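Peptidoglycan-N-acetylmuramic acid deacetylase PdaA (Bacillus subtilis, PDB 1W1A) removes the acetyl group from N-acetylmuramic acid in peptidoglycan, leading to muramic delta-lactam in the spore cortex, and is required for germination. Local coordinates at residues Thr65-Tyr70 / Leu214-Ser219; Arg86-Phe91 / Gly112-Asn117; Phe92-Phe97 / Gly116-His121; Tyr155-Arg160 / Val179-Ala184. All coordinates share one frame; numbering follows the deposited sequence.

Contact 1. Residues Thr65-Tyr70 / Leu214-Ser219; sequences TFDNGY and LLHTVS. With NDG (2-acetamido-2-deoxy-alpha-D-glucopyranose), chain E.
Thr-65 and Phe-66 pair in parallel with Leu-214 and Leu-215 through two backbone hydrogen bonds, Leu-215 N to Thr-65 O (3.0 Å) and Asp-67 N to Leu-215 O (3.1 Å). Beyond the paired residues a water bridges the widening gap, donating to Asp-67 O (2.6 Å) and accepting from Thr-217 N (2.9 Å).

Side chains meet in three places. On one face the Phe-66 ring crosses Leu-215, CE2 meeting CD1 at 3.8 Å, while Thr-217 CG2 lies 3.6 Å from Phe-66 CD2. On the other face Leu-214 has CG anti to the backbone N (chi1 155°), which sends its methyl CD1 against the Asp-67 carboxylate. Farther along, Val-218 CG1 sits over one face of the Tyr-70 ring.

The polar ends belong to the active site. By similarity Asp-67, the salt-bridge partner of Arg-157, is the proton acceptor and His-216 the proton donor. Asp-187 bonds His-216 ND1. On the other side of the ring His-216 NE2 reaches the sugar O3, whose modelled place is uncertain.

Helix 222-235 packs on Phe-66 and Leu-215 through Leu-226, helix 75-84 adds Val-78 and Leu-82, and strand 90-93 flanks strand 61-68.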
# COMPACT_ATOMS: atom_id res chain seq x y z
N THR A 65 -0.65 3.84 -2.78
CA THR A 65 0.00 2.58 -2.49
C THR A 65 -0.76 1.51 -3.24
O THR A 65 -1.97 1.64 -3.48
CB THR A 65 -0.04 2.20 -0.97
OG1 THR A 65 -1.28 1.55 -0.67
CG2 THR A 65 0.12 3.43 -0.08
N PHE A 66 -0.06 0.45 -3.62
CA PHE A 66 -0.67 -0.66 -4.33
C PHE A 66 -0.25 -1.98 -3.68
O PHE A 66 0.79 -2.05 -3.04
CB PHE A 66 -0.20 -0.66 -5.79
CG PHE A 66 -0.46 0.62 -6.52
CD1 PHE A 66 0.38 1.72 -6.36
CD2 PHE A 66 -1.54 0.72 -7.40
CE1 PHE A 66 0.15 2.91 -7.08
CE2 PHE A 66 -1.78 1.89 -8.13
CZ PHE A 66 -0.93 2.99 -7.97
N ASP A 67 -1.09 -3.01 -3.83
CA ASP A 67 -0.76 -4.35 -3.34
C ASP A 67 -0.68 -5.16 -4.62
O ASP A 67 -1.60 -5.12 -5.44
CB ASP A 67 -1.87 -4.93 -2.45
CG ASP A 67 -1.90 -4.31 -1.05
OD1 ASP A 67 -0.98 -3.53 -0.71
OD2 ASP A 67 -2.85 -4.61 -0.29
N ASN A 68 0.41 -5.89 -4.82
CA ASN A 68 0.57 -6.67 -6.04
C ASN A 68 0.84 -8.12 -5.77
O ASN A 68 1.95 -8.49 -5.35
CB ASN A 68 1.69 -6.04 -6.87
CG ASN A 68 1.33 -4.64 -7.32
OD1 ASN A 68 0.82 -4.43 -8.44
ND2 ASN A 68 1.56 -3.66 -6.45
N GLY A 69 -0.17 -8.96 -5.99
CA GLY A 69 -0.02 -10.38 -5.74
C GLY A 69 0.29 -11.14 -7.02
O GLY A 69 1.00 -12.13 -6.99
N TYR A 70 -0.26 -10.66 -8.13
CA TYR A 70 -0.04 -11.26 -9.44
C TYR A 70 -0.34 -10.20 -10.50
O TYR A 70 -0.89 -9.13 -10.20
CB TYR A 70 -0.93 -12.48 -9.66
CG TYR A 70 -2.41 -12.18 -9.57
CD1 TYR A 70 -3.06 -12.15 -8.34
CD2 TYR A 70 -3.13 -11.87 -10.71
CE1 TYR A 70 -4.40 -11.80 -8.25
CE2 TYR A 70 -4.46 -11.53 -10.64
CZ TYR A 70 -5.09 -11.49 -9.41
OH TYR A 70 -6.41 -11.14 -9.33
N LEU A 214 -5.17 2.46 -1.19
CA LEU A 214 -4.72 1.09 -1.42
C LEU A 214 -5.45 0.67 -2.68
O LEU A 214 -6.67 0.51 -2.68
CB LEU A 214 -5.11 0.15 -0.27
CG LEU A 214 -5.21 -1.31 -0.76
CD1 LEU A 214 -3.87 -1.79 -1.22
CD2 LEU A 214 -5.74 -2.20 0.34
N LEU A 215 -4.71 0.50 -3.76
CA LEU A 215 -5.30 0.11 -5.03
C LEU A 215 -4.67 -1.17 -5.53
O LEU A 215 -3.60 -1.57 -5.07
CB LEU A 215 -5.09 1.21 -6.07
CG LEU A 215 -5.52 2.64 -5.73
CD1 LEU A 215 -4.88 3.60 -6.73
CD2 LEU A 215 -7.09 2.75 -5.74
N HIS A 216 -5.34 -1.81 -6.48
CA HIS A 216 -4.82 -3.01 -7.10
C HIS A 216 -4.73 -2.62 -8.56
O HIS A 216 -5.39 -1.67 -8.97
CB HIS A 216 -5.78 -4.20 -6.89
CG HIS A 216 -5.97 -4.53 -5.45
ND1 HIS A 216 -6.96 -3.94 -4.68
CD2 HIS A 216 -5.24 -5.29 -4.61
CE1 HIS A 216 -6.82 -4.32 -3.42
NE2 HIS A 216 -5.78 -5.15 -3.35
N THR A 217 -3.89 -3.31 -9.32
CA THR A 217 -3.70 -2.99 -10.73
C THR A 217 -4.12 -4.18 -11.60
O THR A 217 -3.57 -4.40 -12.69
CB THR A 217 -2.20 -2.68 -11.01
OG1 THR A 217 -1.42 -3.87 -10.81
CG2 THR A 217 -1.67 -1.62 -10.08
N VAL A 218 -5.10 -4.94 -11.11
CA VAL A 218 -5.56 -6.12 -11.84
C VAL A 218 -6.94 -6.00 -12.50
O VAL A 218 -7.26 -6.78 -13.39
CB VAL A 218 -5.58 -7.38 -10.92
CG1 VAL A 218 -4.21 -7.65 -10.36
CG2 VAL A 218 -6.58 -7.21 -9.78
N SER A 219 -7.75 -5.03 -12.09
CA SER A 219 -9.10 -4.93 -12.66
C SER A 219 -9.18 -4.06 -13.91
O SER A 219 -8.42 -3.11 -14.07
CB SER A 219 -10.08 -4.41 -11.60
OG SER A 219 -11.37 -4.99 -11.74
C1 NDG E . -4.85 -9.27 0.32
C2 NDG E . -4.71 -8.13 -0.70
C3 NDG E . -4.79 -6.83 0.07
C4 NDG E . -6.15 -6.74 0.80
C5 NDG E . -6.43 -8.01 1.65
C6 NDG E . -7.89 -8.07 2.08
C7 NDG E . -3.50 -8.56 -2.73
C8 NDG E . -2.21 -9.09 -3.34
O5 NDG E . -6.17 -9.23 0.90
O3 NDG E . -4.62 -5.73 -0.81
O4 NDG E . -6.17 -5.61 1.67
O6 NDG E . -8.76 -7.79 0.98
O7 NDG E . -4.50 -8.44 -3.44
N2 NDG E . -3.47 -8.24 -1.44
O1 NDG E . -3.93 -9.08 1.35
O HOH W 1 -2.87 -5.48 -7.69

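Contact 2. Residues Arg86-Phe91 / Gly112-Asn117; sequences RVTGTF and GHIIGN
His-113 reaches from just ahead of strand 114-117 to Gly-89 and Phe-91, and its CB, CG, ND1 and CE1 each meet something there. CG lies anti to the carbonyl carbon, beside the backbone N (chi1 -56°), which points the ring at the backbone of Gly-89. CB of His-113 lies 3.5 Å from Gly-89 O and also sits in the plane of the Phe-91 ring, at its edge. CG of His-113 meets Phe-91 CE1 at 3.8 Å, where the phenyl edge is turned toward the imidazole face in an offset edge-to-face pair, planes at 88°. ND1 of His-113 accepts from Gly-89 N (3.0 Å), the donor lying close to the ring plane and the bond fairly straight at 161°. Beside it, His-113 CE1 comes 3.3 Å from Val-87 O. Bonding at ND1 and packing by Phe-91 should restrict rotation of the imidazole.

From Gly-89 onward the backbones run parallel. Ile-114 N donates to Gly-89 O, Phe-91 N to Ile-114 O, and Gly-116 N to Phe-91 O (2.6 Å). Thr-90 and Ile-114 point the same way side by side, with OG1 of Thr-90 3.7 Å from CD1 of Ile-114. Leu-79 and Leu-82 of helix 75-84 cover His-113 and Phe-91.

Helices 95-100 and 102-110, the second closed by a Schellman motif at Gly-112, connect the two strands. This is a beta-alpha-beta crossover, the repeating element of the barrel-like NodB homology fold.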
# COMPACT_ATOMS: atom_id res chain seq x y z
N ARG A 86 3.82 12.35 -12.78
CA ARG A 86 5.01 12.47 -11.94
C ARG A 86 4.68 12.21 -10.47
O ARG A 86 5.12 12.93 -9.57
CB ARG A 86 5.66 13.86 -12.11
CG ARG A 86 7.10 13.91 -11.62
CD ARG A 86 7.78 15.24 -11.92
NE ARG A 86 9.23 15.19 -11.68
CZ ARG A 86 10.10 14.55 -12.46
NH1 ARG A 86 9.68 13.90 -13.55
NH2 ARG A 86 11.40 14.57 -12.16
N VAL A 87 3.90 11.17 -10.22
CA VAL A 87 3.52 10.80 -8.87
C VAL A 87 4.29 9.55 -8.46
O VAL A 87 4.49 8.65 -9.27
CB VAL A 87 2.00 10.52 -8.79
CG1 VAL A 87 1.63 9.98 -7.40
CG2 VAL A 87 1.23 11.81 -9.09
N THR A 88 4.73 9.47 -7.21
CA THR A 88 5.49 8.31 -6.75
C THR A 88 4.63 7.29 -5.98
O THR A 88 4.10 7.59 -4.91
CB THR A 88 6.66 8.71 -5.84
OG1 THR A 88 7.56 9.57 -6.56
CG2 THR A 88 7.42 7.46 -5.38
N GLY A 89 4.52 6.09 -6.54
CA GLY A 89 3.75 5.03 -5.91
C GLY A 89 4.55 4.12 -4.98
O GLY A 89 5.78 4.06 -5.03
N THR A 90 3.85 3.42 -4.10
CA THR A 90 4.51 2.48 -3.20
C THR A 90 3.78 1.17 -3.45
O THR A 90 2.60 1.03 -3.13
CB THR A 90 4.39 2.91 -1.73
OG1 THR A 90 5.07 4.16 -1.55
CG2 THR A 90 5.03 1.87 -0.81
N PHE A 91 4.49 0.23 -4.07
CA PHE A 91 3.92 -1.06 -4.43
C PHE A 91 4.35 -2.15 -3.47
O PHE A 91 5.55 -2.45 -3.34
CB PHE A 91 4.35 -1.46 -5.85
CG PHE A 91 3.98 -0.46 -6.91
CD1 PHE A 91 4.77 0.67 -7.14
CD2 PHE A 91 2.85 -0.65 -7.69
CE1 PHE A 91 4.44 1.59 -8.14
CE2 PHE A 91 2.51 0.26 -8.69
CZ PHE A 91 3.31 1.38 -8.91
N GLY A 112 11.59 5.57 -10.00
CA GLY A 112 11.46 6.28 -8.75
C GLY A 112 10.42 5.83 -7.76
O GLY A 112 10.21 6.51 -6.75
N HIS A 113 9.80 4.67 -7.99
CA HIS A 113 8.76 4.19 -7.08
C HIS A 113 9.32 3.37 -5.92
O HIS A 113 10.46 2.92 -5.95
CB HIS A 113 7.74 3.38 -7.87
CG HIS A 113 7.13 4.15 -8.99
ND1 HIS A 113 6.23 5.18 -8.79
CD2 HIS A 113 7.32 4.09 -10.33
CE1 HIS A 113 5.91 5.72 -9.95
NE2 HIS A 113 6.56 5.07 -10.90
N ILE A 114 8.51 3.20 -4.88
CA ILE A 114 8.93 2.45 -3.70
C ILE A 114 8.35 1.04 -3.69
O ILE A 114 7.18 0.83 -4.01
CB ILE A 114 8.48 3.17 -2.40
CG1 ILE A 114 9.03 4.58 -2.36
CG2 ILE A 114 8.96 2.40 -1.17
CD1 ILE A 114 8.49 5.40 -1.21
N ILE A 115 9.18 0.07 -3.35
CA ILE A 115 8.74 -1.31 -3.30
C ILE A 115 8.58 -1.77 -1.85
O ILE A 115 9.58 -1.94 -1.13
CB ILE A 115 9.74 -2.24 -4.04
CG1 ILE A 115 9.76 -1.87 -5.53
CG2 ILE A 115 9.34 -3.71 -3.85
CD1 ILE A 115 10.85 -2.59 -6.30
N GLY A 116 7.32 -1.97 -1.44
CA GLY A 116 7.00 -2.40 -0.09
C GLY A 116 6.99 -3.91 0.01
O GLY A 116 7.12 -4.61 -0.99
N ASN A 117 6.82 -4.43 1.23
CA ASN A 117 6.82 -5.87 1.45
C ASN A 117 5.41 -6.40 1.74
O ASN A 117 4.72 -5.92 2.65
CB ASN A 117 7.73 -6.20 2.64
CG ASN A 117 8.40 -7.57 2.52
OD1 ASN A 117 7.77 -8.57 2.17
ND2 ASN A 117 9.69 -7.61 2.83

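Contact 3. Residues Phe92-Phe97 / Gly116-His121; sequences FVTGHF and GNHSFH. With CD (cadmium ion), chain C; NDG (2-acetamido-2-deoxy-alpha-D-glucopyranose), chain E.
With CG swung anti to the backbone N (chi1 -155°), the His-118 side chain lies alongside Thr-94, whose CG2 approaches CD2 of the imidazole to 3.6 Å. A similar turn at Phe-120 (chi1 -164°) carries its ring back under the start of helix 95-100. There Gly-95 CA stands over the centre of one face, 3.6 Å from the centroid, in a CH-pi contact. A side chain on Gly-95 would collide with Phe-120 O.

The backbones are joined by Val-93 N to Gly-116 O (3.3 Å) and His-118 N to Val-93 O (2.9 Å). Gly-95 N adds weak bonds to Ser-119 O and Phe-120 O. Asn-117 OD1 accepts from Ser-119 N in an Asx turn.

Both nitrogens of the His-118 imidazole are held. Arg-157 O takes ND1. His-118 NE2 accepts an almost straight bond (172°) from NDG N2 at 3.1 Å. A leucine in place of His-118 would probably leave Arg-157 O and the sugar amide without their mates and cost the metal site a ligand.

His-121 NE2 binds a separate cadmium ion; His-118 and His-122 belong to the H-[ST]-x-x-H divalent-metal motif of the polysaccharide deacetylases.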
# COMPACT_ATOMS: atom_id res chain seq x y z
N PHE A 92 3.37 -2.75 -2.80
CA PHE A 92 3.64 -3.83 -1.86
C PHE A 92 3.54 -5.13 -2.63
O PHE A 92 2.45 -5.57 -3.00
CB PHE A 92 2.62 -3.78 -0.73
CG PHE A 92 2.84 -2.65 0.23
CD1 PHE A 92 3.68 -2.81 1.33
CD2 PHE A 92 2.23 -1.42 0.03
CE1 PHE A 92 3.91 -1.76 2.21
CE2 PHE A 92 2.45 -0.36 0.91
CZ PHE A 92 3.29 -0.52 2.00
N VAL A 93 4.70 -5.75 -2.88
CA VAL A 93 4.76 -6.99 -3.64
C VAL A 93 4.94 -8.26 -2.84
O VAL A 93 5.48 -8.26 -1.72
CB VAL A 93 5.90 -6.93 -4.69
CG1 VAL A 93 5.74 -5.69 -5.57
CG2 VAL A 93 7.25 -6.91 -3.97
N THR A 94 4.49 -9.36 -3.43
CA THR A 94 4.61 -10.68 -2.82
C THR A 94 5.75 -11.42 -3.52
O THR A 94 6.29 -10.92 -4.51
CB THR A 94 3.31 -11.49 -2.96
OG1 THR A 94 3.05 -11.72 -4.35
CG2 THR A 94 2.14 -10.72 -2.34
N GLY A 95 6.11 -12.60 -3.02
CA GLY A 95 7.17 -13.38 -3.62
C GLY A 95 6.85 -13.80 -5.04
O GLY A 95 7.69 -13.70 -5.95
N HIS A 96 5.63 -14.29 -5.23
CA HIS A 96 5.22 -14.71 -6.57
C HIS A 96 5.26 -13.55 -7.54
O HIS A 96 5.73 -13.70 -8.66
CB HIS A 96 3.81 -15.30 -6.58
CG HIS A 96 3.27 -15.50 -7.97
ND1 HIS A 96 2.62 -14.50 -8.66
CD2 HIS A 96 3.37 -16.55 -8.83
CE1 HIS A 96 2.34 -14.92 -9.89
NE2 HIS A 96 2.78 -16.16 -10.01
N PHE A 97 4.78 -12.38 -7.12
CA PHE A 97 4.76 -11.23 -8.00
C PHE A 97 6.17 -10.87 -8.49
O PHE A 97 6.39 -10.66 -9.68
CB PHE A 97 4.15 -10.00 -7.31
CG PHE A 97 3.95 -8.83 -8.24
CD1 PHE A 97 2.88 -8.81 -9.12
CD2 PHE A 97 4.89 -7.81 -8.31
CE1 PHE A 97 2.74 -7.79 -10.07
CE2 PHE A 97 4.77 -6.78 -9.26
CZ PHE A 97 3.69 -6.77 -10.14
N GLY A 116 7.32 -1.97 -1.44
CA GLY A 116 7.00 -2.40 -0.09
C GLY A 116 6.99 -3.91 0.01
O GLY A 116 7.12 -4.61 -0.99
N ASN A 117 6.82 -4.43 1.23
CA ASN A 117 6.82 -5.87 1.45
C ASN A 117 5.41 -6.40 1.74
O ASN A 117 4.72 -5.92 2.65
CB ASN A 117 7.73 -6.20 2.64
CG ASN A 117 8.40 -7.57 2.52
OD1 ASN A 117 7.77 -8.57 2.17
ND2 ASN A 117 9.69 -7.61 2.83
N HIS A 118 4.99 -7.40 0.98
CA HIS A 118 3.68 -8.01 1.18
C HIS A 118 3.89 -9.50 1.46
O HIS A 118 2.99 -10.33 1.25
CB HIS A 118 2.81 -7.79 -0.07
CG HIS A 118 1.34 -7.82 0.21
ND1 HIS A 118 0.81 -7.49 1.44
CD2 HIS A 118 0.29 -8.10 -0.60
CE1 HIS A 118 -0.51 -7.57 1.38
NE2 HIS A 118 -0.85 -7.93 0.16
N SER A 119 5.09 -9.82 1.95
CA SER A 119 5.54 -11.17 2.31
C SER A 119 5.74 -12.04 1.09
O SER A 119 5.14 -11.82 0.04
CB SER A 119 4.55 -11.85 3.25
OG SER A 119 3.51 -12.47 2.53
N PHE A 120 6.58 -13.07 1.23
CA PHE A 120 6.87 -13.93 0.10
C PHE A 120 5.74 -14.84 -0.36
O PHE A 120 5.46 -14.88 -1.56
CB PHE A 120 8.13 -14.77 0.38
CG PHE A 120 8.71 -15.39 -0.86
CD1 PHE A 120 8.19 -16.57 -1.38
CD2 PHE A 120 9.75 -14.76 -1.55
CE1 PHE A 120 8.68 -17.11 -2.57
CE2 PHE A 120 10.25 -15.29 -2.74
CZ PHE A 120 9.71 -16.47 -3.25
N HIS A 121 5.11 -15.55 0.56
CA HIS A 121 4.02 -16.47 0.21
C HIS A 121 2.64 -15.90 0.52
O HIS A 121 1.63 -16.58 0.35
CB HIS A 121 4.16 -17.81 0.94
CG HIS A 121 5.41 -18.55 0.61
ND1 HIS A 121 6.54 -18.50 1.39
CD2 HIS A 121 5.73 -19.34 -0.45
CE1 HIS A 121 7.50 -19.21 0.83
NE2 HIS A 121 7.03 -19.73 -0.29
CD CD C . 8.51 -21.38 -1.71
C1 NDG E . -4.85 -9.27 0.32
C2 NDG E . -4.71 -8.13 -0.70
C3 NDG E . -4.79 -6.83 0.07
C4 NDG E . -6.15 -6.74 0.80
C5 NDG E . -6.43 -8.01 1.65
C6 NDG E . -7.89 -8.07 2.08
C7 NDG E . -3.50 -8.56 -2.73
C8 NDG E . -2.21 -9.09 -3.34
O5 NDG E . -6.17 -9.23 0.90
O3 NDG E . -4.62 -5.73 -0.81
O4 NDG E . -6.17 -5.61 1.67
O6 NDG E . -8.76 -7.79 0.98
O7 NDG E . -4.50 -8.44 -3.44
N2 NDG E . -3.47 -8.24 -1.44
O1 NDG E . -3.93 -9.08 1.35

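Contact 4. Residues Tyr155-Arg160 / Val179-Ala184; sequences YLRPPR and VFWSVA. With NDG (2-acetamido-2-deoxy-alpha-D-glucopyranose), chain E.
Arg-157 NH2 is gripped by two acceptors, Phe-180 O at 2.9 Å across the contact and the hydroxyl of Thr-65. Next to it Arg-157 NE donates to Val-179 O (3.0 Å), so two consecutive carbonyls of the 179-184 segment receive the same guanidinium. Neither bond is ideal: both oxygens sit some 20° out of the guanidinium plane, and NH2 comes to Phe-180 O from above the carbonyl plane. The side chain starts out extended and then bends at chi3 (-84°), which turns the head along the backbone of 179-184. Trp-181 CB lies over one guanidinium face, and the indole CE3 of Trp-181 comes to 3.7 Å from Arg-157 NE with the two planes steeply inclined.

With NH1 salt-bridged to Asp-67, the arginine positions the carboxylate of the probable proton acceptor. Losing this head to a methionine would probably leave the Asp-67 carboxylate without its cationic mate, strand the carbonyls of Val-179 and Phe-180, and let the carboxylate turn.

The rest is simpler. Val-179 N donates to Leu-156 O (2.9 Å), Tyr-155 CD1 packs on Val-179 CG2 (4.0 Å), and Pro-158 CD abuts Phe-180 CE1 (4.0 Å). At the segment's end Arg-160 N donates to the sugar O1 (2.7 Å), while Trp-181 CH2 approaches the sugar O4.

Strand 155-156 pairs in parallel with strand 177-178 and bonds through its backbone to Asn-117 at the end of strand 114-117. Trp-25 stacks on Phe-180, and Leu-214 of strand 211-215 packs against both Arg-157 and Trp-181.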
# COMPACT_ATOMS: atom_id res chain seq x y z
N TYR A 155 9.11 -1.23 4.45
CA TYR A 155 7.69 -0.99 4.64
C TYR A 155 6.97 -2.33 4.51
O TYR A 155 7.26 -3.13 3.62
CB TYR A 155 7.18 -0.01 3.59
CG TYR A 155 7.79 1.37 3.72
CD1 TYR A 155 7.61 2.12 4.88
CD2 TYR A 155 8.56 1.92 2.69
CE1 TYR A 155 8.18 3.37 5.02
CE2 TYR A 155 9.14 3.18 2.82
CZ TYR A 155 8.95 3.90 4.00
OH TYR A 155 9.50 5.16 4.15
N LEU A 156 6.02 -2.57 5.39
CA LEU A 156 5.29 -3.81 5.35
C LEU A 156 3.80 -3.63 5.43
O LEU A 156 3.30 -2.82 6.20
CB LEU A 156 5.74 -4.72 6.50
CG LEU A 156 4.79 -5.89 6.82
CD1 LEU A 156 4.92 -6.98 5.77
CD2 LEU A 156 5.11 -6.44 8.19
N ARG A 157 3.10 -4.39 4.60
CA ARG A 157 1.66 -4.41 4.64
C ARG A 157 1.31 -5.89 4.86
O ARG A 157 1.54 -6.74 4.00
CB ARG A 157 1.03 -3.87 3.34
CG ARG A 157 -0.48 -3.67 3.56
CD ARG A 157 -1.15 -2.84 2.52
NE ARG A 157 -1.04 -1.40 2.73
CZ ARG A 157 -1.05 -0.54 1.71
NH1 ARG A 157 -1.14 -1.02 0.48
NH2 ARG A 157 -0.96 0.77 1.92
N PRO A 158 0.78 -6.21 6.05
CA PRO A 158 0.40 -7.58 6.42
C PRO A 158 -0.47 -8.29 5.40
O PRO A 158 -1.53 -7.78 4.99
CB PRO A 158 -0.32 -7.40 7.76
CG PRO A 158 0.35 -6.19 8.34
CD PRO A 158 0.45 -5.27 7.14
N PRO A 159 -0.04 -9.49 4.96
CA PRO A 159 -0.82 -10.25 3.98
C PRO A 159 -2.23 -10.48 4.49
O PRO A 159 -2.41 -10.85 5.65
CB PRO A 159 -0.03 -11.54 3.85
CG PRO A 159 1.36 -11.12 4.10
CD PRO A 159 1.22 -10.18 5.28
N ARG A 160 -3.21 -10.25 3.62
CA ARG A 160 -4.62 -10.44 3.95
C ARG A 160 -5.11 -9.36 4.89
O ARG A 160 -6.26 -9.39 5.34
CB ARG A 160 -4.82 -11.83 4.58
CG ARG A 160 -4.00 -12.93 3.88
CD ARG A 160 -4.08 -14.27 4.57
NE ARG A 160 -3.20 -15.25 3.93
CZ ARG A 160 -3.30 -16.58 4.08
NH1 ARG A 160 -4.25 -17.10 4.85
NH2 ARG A 160 -2.45 -17.38 3.45
N VAL A 179 2.47 -0.30 7.27
CA VAL A 179 1.62 0.68 6.63
C VAL A 179 0.27 0.10 6.25
O VAL A 179 0.20 -0.82 5.44
CB VAL A 179 2.28 1.21 5.33
CG1 VAL A 179 1.39 2.26 4.69
CG2 VAL A 179 3.68 1.76 5.62
N PHE A 180 -0.80 0.65 6.82
CA PHE A 180 -2.14 0.21 6.47
C PHE A 180 -2.69 1.18 5.41
O PHE A 180 -1.93 1.64 4.55
CB PHE A 180 -3.03 0.18 7.71
CG PHE A 180 -2.66 -0.92 8.67
CD1 PHE A 180 -2.79 -2.25 8.30
CD2 PHE A 180 -2.10 -0.63 9.91
CE1 PHE A 180 -2.36 -3.28 9.15
CE2 PHE A 180 -1.67 -1.65 10.76
CZ PHE A 180 -1.80 -2.97 10.38
N TRP A 181 -3.97 1.49 5.45
CA TRP A 181 -4.55 2.38 4.45
C TRP A 181 -5.80 3.06 4.96
O TRP A 181 -6.37 2.66 5.97
CB TRP A 181 -4.87 1.59 3.17
CG TRP A 181 -5.84 0.48 3.39
CD1 TRP A 181 -7.18 0.51 3.18
CD2 TRP A 181 -5.54 -0.83 3.90
NE1 TRP A 181 -7.74 -0.70 3.53
CE2 TRP A 181 -6.76 -1.54 3.97
CE3 TRP A 181 -4.35 -1.47 4.29
CZ2 TRP A 181 -6.83 -2.86 4.43
CZ3 TRP A 181 -4.43 -2.79 4.75
CH2 TRP A 181 -5.66 -3.47 4.81
N SER A 182 -6.25 4.10 4.26
CA SER A 182 -7.42 4.84 4.70
C SER A 182 -8.48 4.87 3.61
O SER A 182 -9.60 5.32 3.85
CB SER A 182 -7.02 6.27 5.10
OG SER A 182 -6.67 7.06 3.97
N VAL A 183 -8.11 4.41 2.42
CA VAL A 183 -9.03 4.36 1.28
C VAL A 183 -8.80 3.05 0.52
O VAL A 183 -7.67 2.73 0.14
CB VAL A 183 -8.81 5.53 0.28
CG1 VAL A 183 -9.64 5.29 -1.00
CG2 VAL A 183 -9.19 6.84 0.93
N ALA A 184 -9.89 2.31 0.31
CA ALA A 184 -9.85 1.05 -0.41
C ALA A 184 -11.26 0.74 -0.89
O ALA A 184 -12.23 1.27 -0.35
CB ALA A 184 -9.36 -0.08 0.49
C1 NDG E . -4.85 -9.27 0.32
C2 NDG E . -4.71 -8.13 -0.70
C3 NDG E . -4.79 -6.83 0.07
C4 NDG E . -6.15 -6.74 0.80
C5 NDG E . -6.43 -8.01 1.65
C6 NDG E . -7.89 -8.07 2.08
C7 NDG E . -3.50 -8.56 -2.73
C8 NDG E . -2.21 -9.09 -3.34
O5 NDG E . -6.17 -9.23 0.90
O3 NDG E . -4.62 -5.73 -0.81
O4 NDG E . -6.17 -5.61 1.67
O6 NDG E . -8.76 -7.79 0.98
O7 NDG E . -4.50 -8.44 -3.44
N2 NDG E . -3.47 -8.24 -1.44
O1 NDG E . -3.93 -9.08 1.35

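Overall arrangement
From the N terminus, strand 61-68 comes first and finds its contact 1 partner, strand 211-215, only some 140 residues later, so the three other contacts all close within that long loop. Contacts 2 and 3 close almost the same short excursion, from strand 90-93 through two helices to strand 114-117, and share Gly-116 and Asn-117: contact 2 is its beginning, contact 3 its continuation toward the sugar. Contact 4 follows in series, joining 155-160 to 179-184. Neighbouring strands 61-68 and 90-93 tie contact 1 to contacts 2 and 3, while backbone hydrogen bonds from Asn-117 to Tyr-155 and Arg-157 join these to contact 4. Contacts 1, 3 and 4 meet around the bound sugar.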